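Local atomic coordinates of inulin fructotransferase (Bacillus sp. snu-7, PDB entry 2INV), a protein that catalyses the breakdown of inulin by intramolecular fructosyl transfer, releasing the cyclic disaccharide difructose anhydride III. Residues Thr14-Val17 with Thr18-Arg21; Ile42-Ile45 with Lys46-Thr50; Ser91-Ile94 with Leu95-Asn99; Arg252-Ser255 with Leu256-Thr260; Ile397-Ser401 with Ser402-Ile406. All coordinates share one frame; numbering follows the deposited sequence.

Contact 1 of 5, residues Thr14-Val17 with Thr18-Arg21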
# COMPACT_ATOMS: atom_id res chain seq x y z
N THR A 14 0.13 -3.30 29.42
CA THR A 14 1.02 -3.97 28.48
C THR A 14 1.50 -5.26 29.15
O THR A 14 1.97 -5.23 30.30
CB THR A 14 2.27 -3.11 28.16
OG1 THR A 14 1.86 -1.81 27.72
CG2 THR A 14 3.11 -3.77 27.07
N TYR A 15 1.34 -6.39 28.47
CA TYR A 15 1.78 -7.67 29.02
C TYR A 15 2.76 -8.30 28.03
O TYR A 15 2.74 -8.01 26.83
CB TYR A 15 0.61 -8.66 29.19
CG TYR A 15 -0.60 -8.19 29.98
CD1 TYR A 15 -1.47 -7.24 29.45
CD2 TYR A 15 -0.91 -8.74 31.22
CE1 TYR A 15 -2.63 -6.86 30.12
CE2 TYR A 15 -2.07 -8.37 31.91
CZ TYR A 15 -2.92 -7.44 31.35
OH TYR A 15 -4.07 -7.06 32.01
N ASP A 16 3.62 -9.18 28.55
CA ASP A 16 4.60 -9.90 27.73
C ASP A 16 4.15 -11.33 28.03
O ASP A 16 4.12 -11.72 29.20
CB ASP A 16 6.00 -9.69 28.28
CG ASP A 16 7.04 -10.57 27.60
OD1 ASP A 16 6.82 -11.80 27.53
OD2 ASP A 16 8.09 -10.05 27.16
N VAL A 17 3.79 -12.13 27.03
CA VAL A 17 3.33 -13.47 27.35
C VAL A 17 4.31 -14.32 28.17
O VAL A 17 3.86 -15.17 28.94
CB VAL A 17 2.88 -14.28 26.10
CG1 VAL A 17 1.62 -13.66 25.50
CG2 VAL A 17 3.99 -14.35 25.07
N THR A 18 5.61 -14.08 28.05
CA THR A 18 6.57 -14.89 28.79
C THR A 18 6.76 -14.59 30.29
O THR A 18 7.25 -15.45 31.02
CB THR A 18 7.98 -14.85 28.13
OG1 THR A 18 8.57 -13.56 28.33
CG2 THR A 18 7.87 -15.12 26.63
N THR A 19 6.38 -13.40 30.76
CA THR A 19 6.56 -13.05 32.17
C THR A 19 5.32 -13.24 33.03
O THR A 19 5.39 -13.21 34.26
CB THR A 19 6.93 -11.57 32.35
OG1 THR A 19 5.92 -10.75 31.74
CG2 THR A 19 8.28 -11.26 31.75
N TRP A 20 4.18 -13.42 32.38
CA TRP A 20 2.93 -13.53 33.09
C TRP A 20 2.52 -14.91 33.58
O TRP A 20 2.20 -15.80 32.79
CB TRP A 20 1.85 -12.91 32.20
CG TRP A 20 0.51 -13.05 32.74
CD1 TRP A 20 -0.32 -14.12 32.60
CD2 TRP A 20 -0.19 -12.10 33.53
NE1 TRP A 20 -1.50 -13.90 33.26
CE2 TRP A 20 -1.44 -12.66 33.85
CE3 TRP A 20 0.13 -10.82 34.02
CZ2 TRP A 20 -2.40 -11.99 34.62
CZ3 TRP A 20 -0.82 -10.15 34.80
CH2 TRP A 20 -2.06 -10.74 35.09
N ARG A 21 2.51 -15.08 34.90
CA ARG A 21 2.15 -16.37 35.50
C ARG A 21 0.65 -16.49 35.76
O ARG A 21 -0.01 -15.51 36.13
CB ARG A 21 2.91 -16.59 36.81
CG ARG A 21 2.56 -15.63 37.94
CD ARG A 21 3.26 -16.02 39.24
NE ARG A 21 2.97 -15.08 40.32
CZ ARG A 21 3.48 -15.17 41.54
NH1 ARG A 21 4.31 -16.16 41.85
NH2 ARG A 21 3.16 -14.26 42.46
O HOH W 1 3.29 -9.64 31.61
O HOH W 2 4.77 -17.74 30.13
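The ring of Y15 turns its edge to the face of W20: the two side chains run alongside each other in the same direction, yet their ring planes stand 74° apart, with 5.2 Å between the centroids of the Y15 ring and the six-membered ring of W20. The CD2–CE2 side of the phenol does the touching. Y15 CE2 lies 3.6 Å from W20 CZ3, and CD2 sits over the rim of the indole rather than its middle. W20 gets there because its CG is anti to the backbone N (chi1 175°). The polar ends are both taken up by helix 30-48: Y15 OH bonds to D44 and R48, W20 NE1 to D40.

At the turn itself, D16 and T18 meet at a slant. D16 OD1 takes two bonds, one from T18 N (2.6 Å) nearly along its C–O direction and one from T18 OG1 (2.6 Å) from above the carboxylate plane. The backbone closes a second loop with T19 N to D16 O at 3.2 Å. One water also bridges D16 N and T19 OG1. The bond from T18 N to D16 OD1 makes an Asx turn, superposed on the type I beta turn D16-T19, which ends strand 14-16.

Contact 2 of 5, residues Ile42-Ile45 with Lys46-Thr50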
# COMPACT_ATOMS: atom_id res chain seq x y z
N ILE A 42 -6.42 -11.74 29.33
CA ILE A 42 -7.67 -11.06 28.99
C ILE A 42 -8.57 -11.03 30.21
O ILE A 42 -9.32 -10.08 30.42
CB ILE A 42 -8.42 -11.76 27.84
CG1 ILE A 42 -7.61 -11.68 26.55
CG2 ILE A 42 -9.79 -11.10 27.63
CD1 ILE A 42 -8.17 -12.49 25.40
N ALA A 43 -8.49 -12.08 31.03
CA ALA A 43 -9.29 -12.15 32.24
C ALA A 43 -8.84 -11.06 33.21
O ALA A 43 -9.65 -10.52 33.94
CB ALA A 43 -9.17 -13.53 32.88
N ASP A 44 -7.55 -10.74 33.20
CA ASP A 44 -7.04 -9.71 34.09
C ASP A 44 -7.43 -8.32 33.59
O ASP A 44 -7.63 -7.40 34.38
CB ASP A 44 -5.52 -9.77 34.22
CG ASP A 44 -4.97 -8.72 35.18
OD1 ASP A 44 -5.17 -8.87 36.41
OD2 ASP A 44 -4.35 -7.75 34.70
N ILE A 45 -7.54 -8.18 32.27
CA ILE A 45 -7.91 -6.91 31.67
C ILE A 45 -9.35 -6.61 32.05
O ILE A 45 -9.67 -5.49 32.46
CB ILE A 45 -7.80 -6.98 30.13
CG1 ILE A 45 -6.34 -7.20 29.73
CG2 ILE A 45 -8.34 -5.69 29.51
CD1 ILE A 45 -6.13 -7.40 28.24
N LYS A 46 -10.22 -7.61 31.91
CA LYS A 46 -11.63 -7.46 32.26
C LYS A 46 -11.73 -7.24 33.76
O LYS A 46 -12.60 -6.52 34.24
CB LYS A 46 -12.42 -8.70 31.85
CG LYS A 46 -12.46 -8.92 30.34
CD LYS A 46 -13.57 -9.90 29.94
CE LYS A 46 -13.06 -11.32 29.85
NZ LYS A 46 -14.15 -12.24 29.40
N GLN A 47 -10.80 -7.85 34.50
CA GLN A 47 -10.74 -7.73 35.94
C GLN A 47 -10.68 -6.26 36.26
O GLN A 47 -11.50 -5.70 37.00
CB GLN A 47 -9.45 -8.33 36.45
CG GLN A 47 -9.40 -8.53 37.93
CD GLN A 47 -10.33 -9.62 38.34
OE1 GLN A 47 -11.54 -9.40 38.51
NE2 GLN A 47 -9.79 -10.83 38.49
N ARG A 48 -9.67 -5.65 35.65
CA ARG A 48 -9.35 -4.25 35.83
C ARG A 48 -10.24 -3.21 35.17
O ARG A 48 -10.57 -2.20 35.79
CB ARG A 48 -7.88 -4.06 35.43
CG ARG A 48 -6.94 -4.78 36.39
CD ARG A 48 -5.46 -4.61 36.06
NE ARG A 48 -5.17 -4.90 34.66
CZ ARG A 48 -5.15 -3.98 33.71
NH1 ARG A 48 -5.40 -2.71 34.00
NH2 ARG A 48 -4.89 -4.33 32.45
N GLN A 49 -10.64 -3.42 33.92
CA GLN A 49 -11.48 -2.44 33.24
C GLN A 49 -12.95 -2.86 33.25
O GLN A 49 -13.44 -3.49 32.31
CB GLN A 49 -10.96 -2.23 31.82
CG GLN A 49 -9.45 -2.03 31.80
CD GLN A 49 -8.86 -1.85 30.42
OE1 GLN A 49 -7.65 -1.66 30.29
NE2 GLN A 49 -9.70 -1.90 29.40
N THR A 50 -13.64 -2.51 34.33
CA THR A 50 -15.05 -2.84 34.50
C THR A 50 -16.02 -1.76 34.00
O THR A 50 -17.20 -2.04 33.77
CB THR A 50 -15.35 -3.13 36.00
OG1 THR A 50 -14.94 -2.02 36.80
CG2 THR A 50 -14.58 -4.38 36.46
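D44 and R48, one helical turn apart, carry the ionic part of this contact. R48 NE donates to D44 OD2 at 3.0 Å with an N-H...O angle of 156°, forming a salt bridge. The acceptor lies close to the guanidinium plane, at its edge, whereas the nitrogen stands well above the carboxylate plane; the two flat groups are 40° apart. A bend in the arginine chain at its third torsion (-50°) folds NE back over the preceding turn. Y15 OH joins both partners, at the same D44 OD2 and at R48 NH2. An alanine in place of D44 would probably leave R48 NE without its acceptor and the guanidinium freer to swing, and would take one partner from the tyrosine hydroxyl.

The backbone bonds are those of an alpha-helix: K46 N to I42 O, Q47 N to A43 O and R48 N to D44 O. Q49 N follows with a bond of 2.7 Å to I45 O. They form the last turn of helix 30-48, since Q49 is the first residue to leave helical torsions. Lying near the N-terminal end of a right-handed parallel beta-helix, the helix is consistent with the cap that often closes such a solenoid.

Van der Waals contacts follow the same spacing. I42 CG2 lies 4.0 Å from K46 CE, where the lysine chain bends before its NZ reaches D76 in a salt bridge. I45 and Q49 run alongside each other, with I45 CG2 4.0 Å from Q49 CD.

Contact 3 of 5, residues Ser91-Ile94 with Leu95-Asn99. With FRU (beta-D-fructofuranose), chain D.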
# COMPACT_ATOMS: atom_id res chain seq x y z
N SER A 91 8.36 -22.18 4.54
CA SER A 91 7.65 -23.10 3.66
C SER A 91 7.59 -24.54 4.16
O SER A 91 8.49 -25.33 3.86
CB SER A 91 8.31 -23.07 2.27
OG SER A 91 7.68 -23.96 1.37
N ARG A 92 6.55 -24.88 4.91
CA ARG A 92 6.42 -26.24 5.41
C ARG A 92 6.16 -27.19 4.25
O ARG A 92 6.48 -28.38 4.31
CB ARG A 92 5.28 -26.35 6.42
CG ARG A 92 5.69 -26.02 7.85
CD ARG A 92 4.56 -26.31 8.83
NE ARG A 92 4.95 -26.10 10.22
CZ ARG A 92 5.77 -26.91 10.90
NH1 ARG A 92 6.30 -27.98 10.32
NH2 ARG A 92 6.06 -26.64 12.17
N SER A 93 5.57 -26.64 3.18
CA SER A 93 5.26 -27.42 1.99
C SER A 93 6.53 -27.99 1.38
O SER A 93 6.60 -29.17 1.07
CB SER A 93 4.56 -26.52 0.96
OG SER A 93 4.05 -27.28 -0.12
N ILE A 94 7.54 -27.15 1.21
CA ILE A 94 8.79 -27.62 0.63
C ILE A 94 9.50 -28.59 1.58
O ILE A 94 10.06 -29.59 1.14
CB ILE A 94 9.71 -26.42 0.26
CG1 ILE A 94 9.01 -25.60 -0.82
CG2 ILE A 94 11.05 -26.93 -0.24
CD1 ILE A 94 9.71 -24.30 -1.19
N LEU A 95 9.45 -28.34 2.88
CA LEU A 95 10.07 -29.25 3.84
C LEU A 95 9.45 -30.64 3.73
O LEU A 95 10.15 -31.64 3.67
CB LEU A 95 9.91 -28.73 5.28
CG LEU A 95 10.30 -29.74 6.38
CD1 LEU A 95 11.81 -29.90 6.43
CD2 LEU A 95 9.78 -29.25 7.73
N ASP A 96 8.11 -30.68 3.71
CA ASP A 96 7.34 -31.92 3.62
C ASP A 96 7.54 -32.71 2.33
O ASP A 96 7.21 -33.89 2.26
CB ASP A 96 5.84 -31.65 3.74
CG ASP A 96 5.37 -31.58 5.17
OD1 ASP A 96 5.97 -32.26 6.03
OD2 ASP A 96 4.38 -30.87 5.43
N ASN A 97 8.06 -32.05 1.31
CA ASN A 97 8.27 -32.70 0.03
C ASN A 97 9.74 -32.78 -0.33
O ASN A 97 10.10 -33.08 -1.47
CB ASN A 97 7.46 -31.96 -1.05
CG ASN A 97 5.96 -32.18 -0.91
OD1 ASN A 97 5.46 -33.29 -1.13
ND2 ASN A 97 5.24 -31.13 -0.52
N SER A 98 10.59 -32.54 0.67
CA SER A 98 12.05 -32.59 0.50
C SER A 98 12.68 -33.51 1.53
O SER A 98 12.01 -34.07 2.40
CB SER A 98 12.65 -31.19 0.67
OG SER A 98 12.17 -30.30 -0.31
N ASN A 99 14.00 -33.67 1.41
CA ASN A 99 14.78 -34.50 2.32
C ASN A 99 15.47 -33.59 3.34
O ASN A 99 16.46 -32.94 3.04
CB ASN A 99 15.85 -35.30 1.56
CG ASN A 99 16.62 -36.26 2.45
OD1 ASN A 99 16.80 -36.02 3.65
ND2 ASN A 99 17.10 -37.35 1.86
C1 FRU D . 5.29 -24.71 -2.66
C2 FRU D . 4.84 -23.25 -3.09
C3 FRU D . 3.82 -22.59 -2.12
C4 FRU D . 2.90 -21.73 -3.02
C5 FRU D . 2.95 -22.49 -4.32
C6 FRU D . 3.20 -21.49 -5.46
O1 FRU D . 4.16 -25.50 -2.19
O3 FRU D . 3.95 -22.02 -0.84
O4 FRU D . 1.61 -21.55 -2.47
O5 FRU D . 4.00 -23.51 -4.20
O6 FRU D . 2.74 -22.08 -6.60
O HOH W 3 5.71 -29.59 7.81
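I94 O is gripped from opposite faces of its carbonyl plane, by S98 OG at 2.7 Å and by N97 N at 3.2 Å, where the short helix 92-96 ends. At its other end S91 is the N-cap: S91 OG accepts from I94 N at 3.2 Å and is also bonded to E204. Between these ends the chain follows the helix, with D96 N bonded to R92 O and a weaker bond from L95 N to S91 O.

The carbonyl of S93 is held by a side chain. N97 ND2 reaches S93 O at 2.9 Å, the oxygen lying 25° out of the amide plane, and N97 N adds a weak bond. Since ND2 also meets N155, replacing N97 by a leucine would probably strip S93 O of its stronger donor and N155 of its mate, letting the helix end move. A water accepts from R92 NH1 and gives a weak bond to D96 OD2.

The helix borders the sugar pocket, into which S93 points its hydroxyl. E204, which binds the same fructose, also takes the backbone N of S93. With its OG anti to the backbone N (chi1 -170°), S93 brings that oxygen to 2.7 Å from O1 of the fructose.

Contact 4 of 5, residues Arg252-Ser255 with Leu256-Thr260. With FRU (beta-D-fructofuranose), chain D.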
# COMPACT_ATOMS: atom_id res chain seq x y z
N ARG A 252 -2.30 -22.15 -4.63
CA ARG A 252 -3.20 -23.04 -5.53
C ARG A 252 -4.49 -23.08 -4.79
O ARG A 252 -5.00 -24.16 -4.49
CB ARG A 252 -2.45 -24.36 -5.58
CG ARG A 252 -2.27 -25.09 -4.30
CD ARG A 252 -1.39 -26.42 -4.44
NE ARG A 252 -0.22 -26.41 -5.27
CZ ARG A 252 0.99 -26.18 -4.80
NH1 ARG A 252 1.20 -25.94 -3.52
NH2 ARG A 252 2.02 -26.20 -5.64
N GLY A 253 -5.02 -21.80 -4.54
CA GLY A 253 -6.45 -21.77 -4.26
C GLY A 253 -7.29 -22.30 -5.40
O GLY A 253 -6.79 -22.50 -6.50
N ARG A 254 -8.57 -22.57 -5.14
CA ARG A 254 -9.46 -23.05 -6.19
C ARG A 254 -9.71 -21.79 -7.02
O ARG A 254 -10.01 -21.85 -8.21
CB ARG A 254 -10.79 -23.57 -5.60
CG ARG A 254 -11.66 -22.49 -4.97
CD ARG A 254 -12.87 -23.08 -4.25
NE ARG A 254 -13.84 -22.05 -3.90
CZ ARG A 254 -14.65 -22.11 -2.84
NH1 ARG A 254 -14.61 -23.15 -2.03
NH2 ARG A 254 -15.49 -21.12 -2.60
N SER A 255 -9.57 -20.66 -6.34
CA SER A 255 -9.73 -19.34 -6.92
C SER A 255 -8.74 -18.43 -6.20
O SER A 255 -8.22 -18.80 -5.15
CB SER A 255 -11.17 -18.83 -6.71
OG SER A 255 -11.46 -18.71 -5.33
N LEU A 256 -8.48 -17.26 -6.76
CA LEU A 256 -7.55 -16.33 -6.12
C LEU A 256 -8.36 -15.18 -5.53
O LEU A 256 -8.04 -14.68 -4.46
CB LEU A 256 -6.53 -15.80 -7.13
CG LEU A 256 -5.55 -16.83 -7.70
CD1 LEU A 256 -4.57 -16.12 -8.62
CD2 LEU A 256 -4.80 -17.54 -6.58
N ILE A 257 -9.40 -14.78 -6.24
CA ILE A 257 -10.28 -13.73 -5.76
C ILE A 257 -11.69 -14.18 -6.08
O ILE A 257 -12.04 -14.41 -7.23
CB ILE A 257 -9.99 -12.38 -6.43
CG1 ILE A 257 -8.63 -11.88 -5.97
CG2 ILE A 257 -11.08 -11.37 -6.07
CD1 ILE A 257 -8.17 -10.62 -6.65
N GLU A 258 -12.49 -14.29 -5.03
CA GLU A 258 -13.84 -14.79 -5.19
C GLU A 258 -14.86 -13.99 -4.41
O GLU A 258 -14.90 -14.02 -3.18
CB GLU A 258 -13.86 -16.26 -4.76
CG GLU A 258 -15.08 -17.02 -5.17
CD GLU A 258 -15.01 -18.45 -4.70
OE1 GLU A 258 -13.93 -19.07 -4.88
OE2 GLU A 258 -16.01 -18.96 -4.14
N PHE A 259 -15.71 -13.28 -5.15
CA PHE A 259 -16.76 -12.46 -4.58
C PHE A 259 -18.12 -13.11 -4.82
O PHE A 259 -18.41 -13.55 -5.92
CB PHE A 259 -16.85 -11.10 -5.29
CG PHE A 259 -15.69 -10.17 -5.05
CD1 PHE A 259 -14.71 -10.46 -4.11
CD2 PHE A 259 -15.62 -8.96 -5.76
CE1 PHE A 259 -13.68 -9.54 -3.87
CE2 PHE A 259 -14.60 -8.06 -5.52
CZ PHE A 259 -13.63 -8.35 -4.57
N THR A 260 -18.95 -13.21 -3.79
CA THR A 260 -20.29 -13.69 -4.06
C THR A 260 -21.23 -12.59 -3.62
O THR A 260 -21.25 -12.18 -2.46
CB THR A 260 -20.67 -15.03 -3.36
OG1 THR A 260 -22.09 -15.24 -3.52
CG2 THR A 260 -20.33 -15.01 -1.89
C1 FRU D . 5.29 -24.71 -2.66
C2 FRU D . 4.84 -23.25 -3.09
C3 FRU D . 3.82 -22.59 -2.12
C4 FRU D . 2.90 -21.73 -3.02
C5 FRU D . 2.95 -22.49 -4.32
C6 FRU D . 3.20 -21.49 -5.46
O1 FRU D . 4.16 -25.50 -2.19
O3 FRU D . 3.95 -22.02 -0.84
O4 FRU D . 1.61 -21.55 -2.47
O5 FRU D . 4.00 -23.51 -4.20
O6 FRU D . 2.74 -22.08 -6.60
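At the corner of the beta-helix coil that leads from the sugar pocket into strand 258-260, R254 and S255 converge on the carboxylate of E258. The arginine comes side-on, one nitrogen to each oxygen: R254 NH2 donates to E258 OE2 at 2.7 Å (165°) and R254 NE to E258 OE1 at 3.1 Å. Both oxygens lie near the guanidinium plane and are met on their syn sides. The two groups are therefore nearly coplanar, 30° apart, although the side chains themselves cross at about a right angle. From the other side, S255 OG donates to the anti lone pair of E258 OE1 in a short bond of 2.5 Å. The glutamate chain is extended, its CG anti to the backbone N (chi1 -166°), which carries the carboxylate back to both partners.

Two residues before R254, the chain serves the ligand. R252, preceded by a cis peptide, presents the edge of its guanidinium to the fructose, NH1 reaching O1 at 3.3 Å in a nearly straight bond, while its NE forms a salt bridge with E301.

Three bonds thus fix the rotation of the buried E258 carboxylate, and the arginine's charge would be expected to favour its ionised form while compensating it on the outer face of the strand.

Contact 5 of 5, residues Ile397-Ser401 with Ser402-Ile406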
# COMPACT_ATOMS: atom_id res chain seq x y z
N ILE A 397 -13.27 -13.49 -30.11
CA ILE A 397 -14.44 -13.10 -29.31
C ILE A 397 -15.71 -13.88 -29.69
O ILE A 397 -16.13 -13.87 -30.85
CB ILE A 397 -14.74 -11.60 -29.49
CG1 ILE A 397 -13.52 -10.77 -29.09
CG2 ILE A 397 -15.95 -11.21 -28.66
CD1 ILE A 397 -13.70 -9.28 -29.28
N THR A 398 -16.32 -14.54 -28.70
CA THR A 398 -17.56 -15.28 -28.95
C THR A 398 -18.71 -14.63 -28.19
O THR A 398 -18.70 -14.57 -26.96
CB THR A 398 -17.46 -16.74 -28.48
OG1 THR A 398 -16.45 -17.43 -29.23
CG2 THR A 398 -18.80 -17.45 -28.69
N SER A 399 -19.71 -14.15 -28.92
CA SER A 399 -20.87 -13.54 -28.31
C SER A 399 -22.09 -14.38 -28.66
O SER A 399 -22.46 -14.48 -29.83
CB SER A 399 -21.05 -12.11 -28.82
OG SER A 399 -22.30 -11.57 -28.39
N TYR A 400 -22.70 -15.00 -27.65
CA TYR A 400 -23.88 -15.82 -27.88
C TYR A 400 -25.11 -14.98 -27.70
O TYR A 400 -26.23 -15.49 -27.62
CB TYR A 400 -23.96 -16.96 -26.88
CG TYR A 400 -22.91 -17.99 -27.12
CD1 TYR A 400 -22.81 -18.64 -28.35
CD2 TYR A 400 -22.02 -18.32 -26.12
CE1 TYR A 400 -21.85 -19.59 -28.57
CE2 TYR A 400 -21.04 -19.27 -26.32
CZ TYR A 400 -20.96 -19.91 -27.55
OH TYR A 400 -20.00 -20.86 -27.75
N SER A 401 -24.89 -13.68 -27.61
CA SER A 401 -26.00 -12.78 -27.45
C SER A 401 -26.00 -11.99 -28.74
O SER A 401 -25.02 -12.04 -29.49
CB SER A 401 -25.77 -11.86 -26.26
OG SER A 401 -26.79 -10.89 -26.17
N SER A 402 -27.09 -11.27 -29.00
CA SER A 402 -27.13 -10.50 -30.22
C SER A 402 -27.18 -9.01 -29.96
O SER A 402 -27.24 -8.21 -30.92
CB SER A 402 -28.33 -10.93 -31.07
OG SER A 402 -29.54 -10.75 -30.36
N ASP A 403 -27.17 -8.62 -28.69
CA ASP A 403 -27.17 -7.20 -28.38
C ASP A 403 -25.78 -6.79 -27.92
O ASP A 403 -25.58 -5.68 -27.42
CB ASP A 403 -28.19 -6.86 -27.30
CG ASP A 403 -28.44 -8.01 -26.35
OD1 ASP A 403 -27.50 -8.44 -25.65
OD2 ASP A 403 -29.60 -8.48 -26.29
N THR A 404 -24.81 -7.68 -28.10
CA THR A 404 -23.46 -7.36 -27.70
C THR A 404 -22.84 -6.42 -28.71
O THR A 404 -22.94 -6.63 -29.93
CB THR A 404 -22.58 -8.61 -27.61
OG1 THR A 404 -23.08 -9.48 -26.58
CG2 THR A 404 -21.15 -8.20 -27.27
N ALA A 405 -22.22 -5.36 -28.20
CA ALA A 405 -21.55 -4.39 -29.05
C ALA A 405 -20.07 -4.74 -28.95
O ALA A 405 -19.51 -4.79 -27.84
CB ALA A 405 -21.81 -2.99 -28.55
N ILE A 406 -19.44 -4.98 -30.10
CA ILE A 406 -18.04 -5.36 -30.14
C ILE A 406 -17.21 -4.46 -31.06
O ILE A 406 -17.68 -4.06 -32.13
CB ILE A 406 -17.88 -6.80 -30.67
CG1 ILE A 406 -18.70 -7.77 -29.81
CG2 ILE A 406 -16.40 -7.21 -30.68
CD1 ILE A 406 -18.67 -9.20 -30.32
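I397 and I406 lie alongside each other head to tail, the CD1 methyl of each against the CG2 of the other: I397 CD1 is 3.7 Å from I406 CG2, and I397 CG2 is 3.8 Å from I406 CD1. The far methyl of I406 also comes to 4.0 Å from S399 CB, so the apolar patch runs on toward the polar part of the bend. There S399 OG and T404 OG1 are 2.9 Å apart, a distance suited to a hydrogen bond whose proton is not settled. The same T404 OG1 lies 3.6 Å from S401 CB.

Nearest the tip, S401 OG donates to D403 OD1 at 2.6 Å. The hydroxyl approaches from above the carboxylate, 56° out of its plane. S401 OG reaches this place because it is anti to the backbone N (chi1 174°).

A second shell holds these groups in position. D403 OD1 also accepts from the backbone N of H385, which ties the bend to the preceding loop. T383 O, in that loop, is a second acceptor competing for the one proton of the S401 hydroxyl. T404 packs on L379 and I397 on V388.

The two segments run 148° apart but do not pair as strands with each other, for the nearest alpha carbons of I397 and I406 are 8.6 Å apart. Instead, strand 397-399 lies parallel to strand 375-379, and strand 405-407 parallel to strand 387-389, so the bend is a corner of the solenoid's C-terminal coil.

The five contacts follow one another along the chain and span the length of the beta-helix. Contacts 1 and 2, with centres 15 Å apart, touch at the N-terminal end, where Y15 and W20 join strand 14-16 to helix 30-48. Contact 5 closes the other end, its centre 64 Å from that of contact 1 and on the opposite side of the chain's centre. Contact 4 lies near the middle of the solenoid, 8 Å from that centre. Contact 3 stands on a helix outside the coils, yet its nearest atoms come to about 5 Å from contact 4, and both bind one fructose. The sugar site thus draws together residues far apart in sequence.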